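Local structure of Bm4233, isoform b (Brugia malayi, 6ANY) at residues L26-K31 / K44-L49; Y39-K44 / P119-T124; L114-P119 / T124-R129. The protein probably binds sterols and other lipids as a venom allergen-like protein of the CAP superfamily, and is a vaccine candidate for lymphatic filariasis. All blocks are in the same frame, centred on the assembly; numbering follows the deposited sequence.

Overall arrangement
The three contacts lead, one touching the next, from the end of helix 10-28 to a glycosylated loop of the CAP domain. Contacts 1 and 2 have centres 11 Å apart and share K44; a probable backbone hydrogen bond of 3.0 Å from G43 N to I28 O joins them. Contacts 2 and 3, with centres 10 Å apart, share P119 and T124, and M40 CE packs 3.5 Å from Y115 CE1. Contacts 1 and 3 do not touch, their nearest atoms being about 8 Å apart, so contact 2 is the link between them. It also carries the N-glycan on N122, which borders T124 of contact 3.

Contact 1. Residues L26-K31 / K44-L49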
# COMPACT_ATOMS: atom_id res chain seq x y z
N LEU A 26 1.41 -12.74 2.74
CA LEU A 26 1.29 -13.20 4.15
C LEU A 26 -0.13 -13.08 4.62
O LEU A 26 -0.64 -13.99 5.25
CB LEU A 26 2.19 -12.41 5.09
CG LEU A 26 3.69 -12.70 4.97
CD1 LEU A 26 4.44 -11.76 5.87
CD2 LEU A 26 4.09 -14.12 5.37
N LEU A 27 -0.80 -11.99 4.26
CA LEU A 27 -2.19 -11.80 4.65
C LEU A 27 -3.12 -12.85 4.06
O LEU A 27 -3.97 -13.39 4.80
CB LEU A 27 -2.69 -10.44 4.17
CG LEU A 27 -4.05 -9.99 4.57
CD1 LEU A 27 -4.22 -9.92 6.10
CD2 LEU A 27 -4.36 -8.68 3.88
N ILE A 28 -3.06 -13.08 2.74
CA ILE A 28 -3.99 -14.08 2.10
C ILE A 28 -3.65 -15.56 2.46
O ILE A 28 -4.49 -16.42 2.31
CB ILE A 28 -4.10 -13.94 0.60
CG1 ILE A 28 -2.76 -14.09 -0.06
CG2 ILE A 28 -4.77 -12.61 0.22
CD1 ILE A 28 -2.88 -14.13 -1.55
N HIS A 29 -2.46 -15.80 3.00
CA HIS A 29 -2.08 -17.07 3.54
C HIS A 29 -2.45 -17.26 5.01
O HIS A 29 -2.13 -18.30 5.55
CB HIS A 29 -0.60 -17.33 3.34
CG HIS A 29 -0.26 -17.75 1.97
ND1 HIS A 29 -0.09 -16.85 0.93
CD2 HIS A 29 -0.18 -18.99 1.42
CE1 HIS A 29 0.18 -17.52 -0.17
NE2 HIS A 29 0.16 -18.81 0.11
N GLY A 30 -3.23 -16.35 5.60
CA GLY A 30 -3.69 -16.53 6.97
C GLY A 30 -2.61 -16.39 8.01
O GLY A 30 -2.76 -16.96 9.09
N LYS A 31 -1.53 -15.65 7.72
CA LYS A 31 -0.38 -15.57 8.66
C LYS A 31 -0.38 -14.32 9.55
O LYS A 31 0.56 -14.16 10.36
CB LYS A 31 0.98 -15.61 7.95
CG LYS A 31 1.08 -16.56 6.76
CD LYS A 31 1.83 -17.86 7.04
CE LYS A 31 1.13 -18.72 8.07
NZ LYS A 31 1.46 -20.16 7.85
N LYS A 44 -8.31 -14.92 -1.80
CA LYS A 44 -8.09 -15.27 -3.20
C LYS A 44 -8.24 -14.03 -4.02
O LYS A 44 -8.73 -12.97 -3.54
CB LYS A 44 -9.04 -16.36 -3.68
CG LYS A 44 -10.48 -15.89 -3.85
CD LYS A 44 -11.38 -17.03 -4.25
CE LYS A 44 -12.53 -16.52 -5.07
NZ LYS A 44 -13.66 -17.51 -4.98
N ASN A 45 -7.76 -14.11 -5.24
CA ASN A 45 -7.75 -12.98 -6.17
C ASN A 45 -7.09 -11.67 -5.62
O ASN A 45 -7.49 -10.57 -5.98
CB ASN A 45 -9.14 -12.70 -6.71
CG ASN A 45 -9.61 -13.77 -7.67
OD1 ASN A 45 -8.85 -14.30 -8.44
ND2 ASN A 45 -10.88 -14.09 -7.60
N MET A 46 -6.09 -11.79 -4.76
CA MET A 46 -5.37 -10.60 -4.26
C MET A 46 -4.33 -10.30 -5.35
O MET A 46 -3.45 -11.10 -5.61
CB MET A 46 -4.73 -10.89 -2.92
CG MET A 46 -3.72 -9.88 -2.41
SD MET A 46 -4.60 -8.48 -1.69
CE MET A 46 -5.03 -9.11 -0.13
N LEU A 47 -4.47 -9.14 -6.00
CA LEU A 47 -3.59 -8.77 -7.12
C LEU A 47 -2.16 -8.45 -6.69
O LEU A 47 -1.93 -7.84 -5.63
CB LEU A 47 -4.19 -7.60 -7.92
CG LEU A 47 -5.55 -7.91 -8.56
CD1 LEU A 47 -6.15 -6.70 -9.26
CD2 LEU A 47 -5.48 -9.15 -9.49
N LEU A 48 -1.21 -8.83 -7.55
CA LEU A 48 0.17 -8.52 -7.33
C LEU A 48 0.45 -7.05 -7.77
O LEU A 48 0.25 -6.66 -8.92
CB LEU A 48 1.05 -9.48 -8.09
CG LEU A 48 2.54 -9.53 -7.72
CD1 LEU A 48 3.15 -10.91 -7.91
CD2 LEU A 48 3.34 -8.61 -8.60
N LEU A 49 0.88 -6.23 -6.82
CA LEU A 49 1.14 -4.81 -7.12
C LEU A 49 2.27 -4.60 -8.12
O LEU A 49 3.27 -5.26 -8.06
CB LEU A 49 1.40 -3.99 -5.86
CG LEU A 49 0.36 -4.04 -4.77
CD1 LEU A 49 0.80 -3.18 -3.58
CD2 LEU A 49 -1.00 -3.57 -5.29
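M46 meets 26-31 single-handed: of its own segment it alone presses its side chain on the helix end, and no hydrogen bond crosses between the two segments. Its chain starts with CG anti to the backbone N (chi1 168°) and then bends twice, at chi2 and chi3, which folds the terminal methyl back toward the start of the chain. As a result I28 CG2 is touched at two points, by M46 CE at 3.5 Å and by M46 CB at 3.6 Å, with the thioether curling round this one branch. The other arm of I28 reaches less closely, CD1 standing 4.0 Å from M46 CB. The same methyl, CE, also meets L27, whose CD2 lies 4.1 Å from M46 CE; these two side chains cross at about a right angle. All three residues are buried. I28 is the last residue of helix 10-28, an N-terminal helix of the CAP domain, and directly after it the chain turns away in a Schellman motif. G30, with positive phi, is its C-prime residue: G30 N bonds to L27 O at 3.2 Å and K31 N to L26 O at 3.1 Å. The loop of M46 runs on past the helix toward strand 50-51, tied to it by hydrogen bonds from R24 NH2 to L47 O and from L49 N to N21 OD1. L201, in a strand of the disulfide-rich C-terminal region, packs on both I28 and M46, and the backbones of M46 and L48 bond to C202 beside it.

Contact 2. Residues Y39-K44 / P119-T124. With NAG (2-acetamido-2-deoxy-beta-D-glucopyranose), chain C.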
# COMPACT_ATOMS: atom_id res chain seq x y z
N TYR A 39 -6.06 -14.61 13.51
CA TYR A 39 -5.55 -14.54 12.13
C TYR A 39 -6.57 -13.99 11.16
O TYR A 39 -7.71 -14.28 11.23
CB TYR A 39 -5.06 -15.88 11.65
CG TYR A 39 -3.76 -16.29 12.32
CD1 TYR A 39 -2.60 -15.56 12.10
CD2 TYR A 39 -3.69 -17.39 13.17
CE1 TYR A 39 -1.41 -15.87 12.72
CE2 TYR A 39 -2.51 -17.74 13.79
CZ TYR A 39 -1.37 -16.96 13.55
OH TYR A 39 -0.19 -17.28 14.11
N MET A 40 -6.11 -13.17 10.22
CA MET A 40 -6.95 -12.68 9.18
C MET A 40 -7.28 -13.81 8.25
O MET A 40 -6.53 -14.76 8.17
CB MET A 40 -6.25 -11.55 8.45
CG MET A 40 -6.18 -10.28 9.31
SD MET A 40 -7.77 -9.37 9.37
CE MET A 40 -7.90 -8.58 7.79
N PRO A 41 -8.41 -13.73 7.56
CA PRO A 41 -8.89 -14.89 6.78
C PRO A 41 -8.07 -15.06 5.53
O PRO A 41 -7.60 -14.09 4.99
CB PRO A 41 -10.34 -14.50 6.42
CG PRO A 41 -10.45 -13.03 6.65
CD PRO A 41 -9.48 -12.73 7.74
N ARG A 42 -7.94 -16.29 5.08
CA ARG A 42 -7.30 -16.59 3.81
C ARG A 42 -8.05 -15.96 2.66
O ARG A 42 -9.27 -15.85 2.71
CB ARG A 42 -7.11 -18.10 3.59
CG ARG A 42 -6.00 -18.67 4.46
CD ARG A 42 -5.97 -20.22 4.46
NE ARG A 42 -5.34 -20.77 3.28
CZ ARG A 42 -4.03 -20.98 3.12
NH1 ARG A 42 -3.19 -20.67 4.09
NH2 ARG A 42 -3.57 -21.53 2.00
N GLY A 43 -7.29 -15.48 1.67
CA GLY A 43 -7.80 -14.73 0.56
C GLY A 43 -7.45 -15.25 -0.82
O GLY A 43 -6.45 -15.98 -0.96
N LYS A 44 -8.31 -14.92 -1.80
CA LYS A 44 -8.09 -15.27 -3.20
C LYS A 44 -8.24 -14.03 -4.02
O LYS A 44 -8.73 -12.97 -3.54
CB LYS A 44 -9.04 -16.36 -3.68
CG LYS A 44 -10.48 -15.89 -3.85
CD LYS A 44 -11.38 -17.03 -4.25
CE LYS A 44 -12.53 -16.52 -5.07
NZ LYS A 44 -13.66 -17.51 -4.98
N PRO A 119 -14.69 -10.85 10.33
CA PRO A 119 -14.69 -12.10 9.59
C PRO A 119 -15.22 -12.02 8.15
O PRO A 119 -14.60 -12.63 7.25
CB PRO A 119 -15.52 -13.04 10.46
CG PRO A 119 -16.20 -12.18 11.48
CD PRO A 119 -15.29 -11.02 11.66
N SER A 120 -16.27 -11.24 7.92
CA SER A 120 -16.78 -10.99 6.58
C SER A 120 -15.78 -10.33 5.64
O SER A 120 -15.93 -10.46 4.43
CB SER A 120 -18.03 -10.10 6.59
OG SER A 120 -17.68 -8.79 7.01
N ASN A 121 -14.78 -9.62 6.19
CA ASN A 121 -13.75 -8.84 5.46
C ASN A 121 -14.39 -7.66 4.73
O ASN A 121 -13.80 -7.07 3.83
CB ASN A 121 -12.85 -9.66 4.50
CG ASN A 121 -11.39 -9.65 4.88
OD1 ASN A 121 -10.94 -8.81 5.64
ND2 ASN A 121 -10.65 -10.60 4.35
N ASN A 122 -15.60 -7.31 5.15
CA ASN A 122 -16.37 -6.22 4.56
C ASN A 122 -15.93 -4.88 5.14
O ASN A 122 -15.69 -4.75 6.33
CB ASN A 122 -17.85 -6.46 4.85
CG ASN A 122 -18.77 -5.54 4.07
OD1 ASN A 122 -18.34 -4.64 3.35
ND2 ASN A 122 -20.06 -5.78 4.22
N LEU A 123 -15.82 -3.87 4.28
CA LEU A 123 -15.42 -2.55 4.73
C LEU A 123 -16.64 -1.71 5.06
O LEU A 123 -17.04 -0.83 4.30
CB LEU A 123 -14.55 -1.86 3.67
CG LEU A 123 -14.02 -0.46 3.97
CD1 LEU A 123 -13.34 -0.36 5.32
CD2 LEU A 123 -13.10 0.01 2.86
N THR A 124 -17.25 -2.01 6.20
CA THR A 124 -18.44 -1.26 6.65
C THR A 124 -18.01 0.00 7.35
O THR A 124 -16.82 0.17 7.70
CB THR A 124 -19.26 -2.09 7.65
OG1 THR A 124 -18.37 -2.69 8.60
CG2 THR A 124 -19.94 -3.22 6.95
C1 NAG C . -21.39 -5.26 3.79
C2 NAG C . -21.95 -5.88 2.52
C3 NAG C . -23.19 -5.10 2.09
C4 NAG C . -24.16 -4.91 3.27
C5 NAG C . -23.42 -4.37 4.49
C6 NAG C . -24.29 -4.24 5.74
C7 NAG C . -20.47 -7.03 0.96
C8 NAG C . -19.56 -6.89 -0.21
N2 NAG C . -20.91 -5.90 1.50
O3 NAG C . -23.86 -5.79 1.04
O4 NAG C . -25.22 -4.01 2.88
O5 NAG C . -22.35 -5.24 4.82
O6 NAG C . -25.05 -5.44 5.92
O7 NAG C . -20.80 -8.12 1.39
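P41 and N121 approach from opposite directions, and the proline ring lands on the amide. P41 CG is 3.4 Å from N121 ND2 and 3.9 Å from N121 CG, and it sits above the amide plane, not within it. From the neighbouring position M40 adds a second apolar group: with all three torsions turned to near -75°, the M40 chain brings CE to 3.7 Å from N121 OD1. Both ends of the buried amide are thus lined by carbon atoms of 39-44. N121 adopts a left-handed backbone conformation (phi 66°), and its backbone bonds to I177; L180 of strand 179-180 touches both P41 and N121, closing the packing from that strand, while the hydroxyl of Y178 bonds to P41 O.

Away from this packed part the contact thins quickly. P41 CG stands 4.2 Å from P119 O, and P119 is exposed and turns its CB away from 39-44. Beyond it the loop is organised by its own bonds: S120 OG accepts from N122 N (3.2 Å, 155°), an ST turn, and an inverse gamma turn centred on L123 follows. N122 begins the N-L-T glycosylation sequon, and its ND2 is joined to C1 of the sugar NAG by a covalent bond of 1.5 Å. T124 CG2 reaches to 3.8 Å from NAG O5, and the sugar also hydrogen-bonds to K174 O.

With no hydrogen bond between the two segments, the proline and methionine carbons contribute mainly van der Waals packing; directional bonds around the contact include those from N121 to I177, P41 O to Y178 OH and R42 to G181, so the 177-181 chain, bonded to both segments, probably helps hold them side by side.

Contact 3. Residues L114-P119 / T124-R129; sequences LYKQNP and TDDVAR
Short helix 125-128 of the CAP domain, preceded by T124 at its N-cap position, is met through V127 and D126 by segment 114-119, which runs on from the end of helix 110-114. V127 is the apolar centre. Its CG2 lies over the amide face of N118, almost equally far from N118 CG and N118 ND2 (3.5 Å to each) and only slightly farther from OD1, the two side chains crossing at about a right angle. The other methyl, V127 CG1, meets the Y115 ring obliquely, 3.8 Å from Y115 CE2. The amide under V127 is firmly held. N118 ND2 donates to Y115 OH at 3.1 Å with an angle of 154°, the oxygen lying 1° out of the amide plane, and it also bonds to N122 O. N122 O and the Y115 hydroxyl, both accepting from ND2, together fix the amide on which the valine rests.

On the solvent side a salt bridge takes over. K116 leaves the backbone with CG between the N and the carbonyl carbon (chi1 80°), and from there its extended chain carries NZ across to D126, whose OD2 it reaches at 2.8 Å on the anti lone pair, the one pointing away from OD1. D126 lies in the first turn of the helix, and its other oxygen, OD1, is approached by the N-cap hydroxyl, T124 OG1. Q130 adds a second tie: it accepts from K116 N with OE1 and gives NE2 to V127 O, so it bonds to both sides. Between the N-cap and the loop, finally, one water donates to N118 OD1 at 2.8 Å and to T124 OG1 at 2.8 Å.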
# COMPACT_ATOMS: atom_id res chain seq x y z
N LEU A 114 -5.02 -1.58 15.33
CA LEU A 114 -6.34 -0.94 15.27
C LEU A 114 -7.48 -1.73 14.58
O LEU A 114 -8.65 -1.29 14.65
CB LEU A 114 -6.21 0.38 14.58
CG LEU A 114 -5.27 1.39 15.25
CD1 LEU A 114 -4.99 2.48 14.24
CD2 LEU A 114 -5.92 1.96 16.51
N TYR A 115 -7.18 -2.78 13.87
CA TYR A 115 -8.18 -3.49 13.03
C TYR A 115 -8.82 -4.64 13.84
O TYR A 115 -8.21 -5.64 14.09
CB TYR A 115 -7.55 -3.99 11.75
CG TYR A 115 -8.52 -4.59 10.79
CD1 TYR A 115 -8.86 -5.94 10.85
CD2 TYR A 115 -9.11 -3.83 9.86
CE1 TYR A 115 -9.75 -6.50 9.96
CE2 TYR A 115 -9.96 -4.39 8.95
CZ TYR A 115 -10.31 -5.72 9.05
OH TYR A 115 -11.17 -6.26 8.16
N LYS A 116 -10.05 -4.43 14.25
CA LYS A 116 -10.73 -5.43 15.05
C LYS A 116 -11.16 -6.59 14.17
O LYS A 116 -11.38 -6.46 12.94
CB LYS A 116 -11.97 -4.81 15.74
CG LYS A 116 -13.17 -4.72 14.80
CD LYS A 116 -14.38 -3.98 15.40
CE LYS A 116 -15.41 -3.79 14.32
NZ LYS A 116 -16.57 -3.01 14.77
N GLN A 117 -11.29 -7.75 14.80
CA GLN A 117 -11.83 -8.94 14.13
C GLN A 117 -13.04 -8.60 13.26
O GLN A 117 -14.05 -8.09 13.78
CB GLN A 117 -12.21 -9.98 15.18
CG GLN A 117 -13.05 -11.13 14.65
CD GLN A 117 -12.25 -12.37 14.55
OE1 GLN A 117 -11.52 -12.57 13.58
NE2 GLN A 117 -12.33 -13.21 15.61
N ASN A 118 -12.92 -8.88 11.93
CA ASN A 118 -13.92 -8.55 10.92
C ASN A 118 -14.08 -9.74 9.91
O ASN A 118 -13.63 -9.64 8.79
CB ASN A 118 -13.53 -7.25 10.15
CG ASN A 118 -14.65 -6.77 9.22
OD1 ASN A 118 -15.81 -6.93 9.55
ND2 ASN A 118 -14.30 -6.21 8.02
N PRO A 119 -14.69 -10.85 10.33
CA PRO A 119 -14.69 -12.10 9.59
C PRO A 119 -15.22 -12.02 8.15
O PRO A 119 -14.60 -12.63 7.25
CB PRO A 119 -15.52 -13.04 10.46
CG PRO A 119 -16.20 -12.18 11.48
CD PRO A 119 -15.29 -11.02 11.66
N THR A 124 -17.25 -2.01 6.20
CA THR A 124 -18.44 -1.26 6.65
C THR A 124 -18.01 0.00 7.35
O THR A 124 -16.82 0.17 7.70
CB THR A 124 -19.26 -2.09 7.65
OG1 THR A 124 -18.37 -2.69 8.60
CG2 THR A 124 -19.94 -3.22 6.95
N ASP A 125 -18.98 0.87 7.59
CA ASP A 125 -18.76 2.15 8.27
C ASP A 125 -18.08 1.96 9.62
O ASP A 125 -17.24 2.79 10.01
CB ASP A 125 -20.10 2.94 8.49
CG ASP A 125 -20.70 3.49 7.18
OD1 ASP A 125 -19.98 3.59 6.15
OD2 ASP A 125 -21.92 3.84 7.17
N ASP A 126 -18.48 0.94 10.38
CA ASP A 126 -17.90 0.72 11.71
C ASP A 126 -16.41 0.23 11.61
O ASP A 126 -15.58 0.52 12.50
CB ASP A 126 -18.72 -0.27 12.53
CG ASP A 126 -18.75 -1.65 11.89
OD1 ASP A 126 -19.19 -1.75 10.71
OD2 ASP A 126 -18.27 -2.65 12.52
N VAL A 127 -16.09 -0.54 10.55
CA VAL A 127 -14.72 -0.95 10.31
C VAL A 127 -13.87 0.28 9.91
O VAL A 127 -12.78 0.49 10.47
CB VAL A 127 -14.64 -2.05 9.22
CG1 VAL A 127 -13.17 -2.33 8.86
CG2 VAL A 127 -15.28 -3.33 9.76
N ALA A 128 -14.38 1.10 8.96
CA ALA A 128 -13.73 2.31 8.42
C ALA A 128 -13.39 3.36 9.46
O ALA A 128 -12.36 3.98 9.42
CB ALA A 128 -14.62 2.95 7.39
N ARG A 129 -14.27 3.50 10.43
CA ARG A 129 -14.17 4.46 11.50
C ARG A 129 -12.98 4.21 12.43
O ARG A 129 -12.58 5.09 13.13
CB ARG A 129 -15.53 4.44 12.27
CG ARG A 129 -15.58 5.23 13.57
CD ARG A 129 -17.00 5.31 14.16
NE ARG A 129 -17.36 6.73 14.35
CZ ARG A 129 -17.57 7.35 15.51
NH1 ARG A 129 -17.48 6.72 16.69
NH2 ARG A 129 -17.87 8.65 15.45
O HOH W 1 -17.99 -5.42 8.62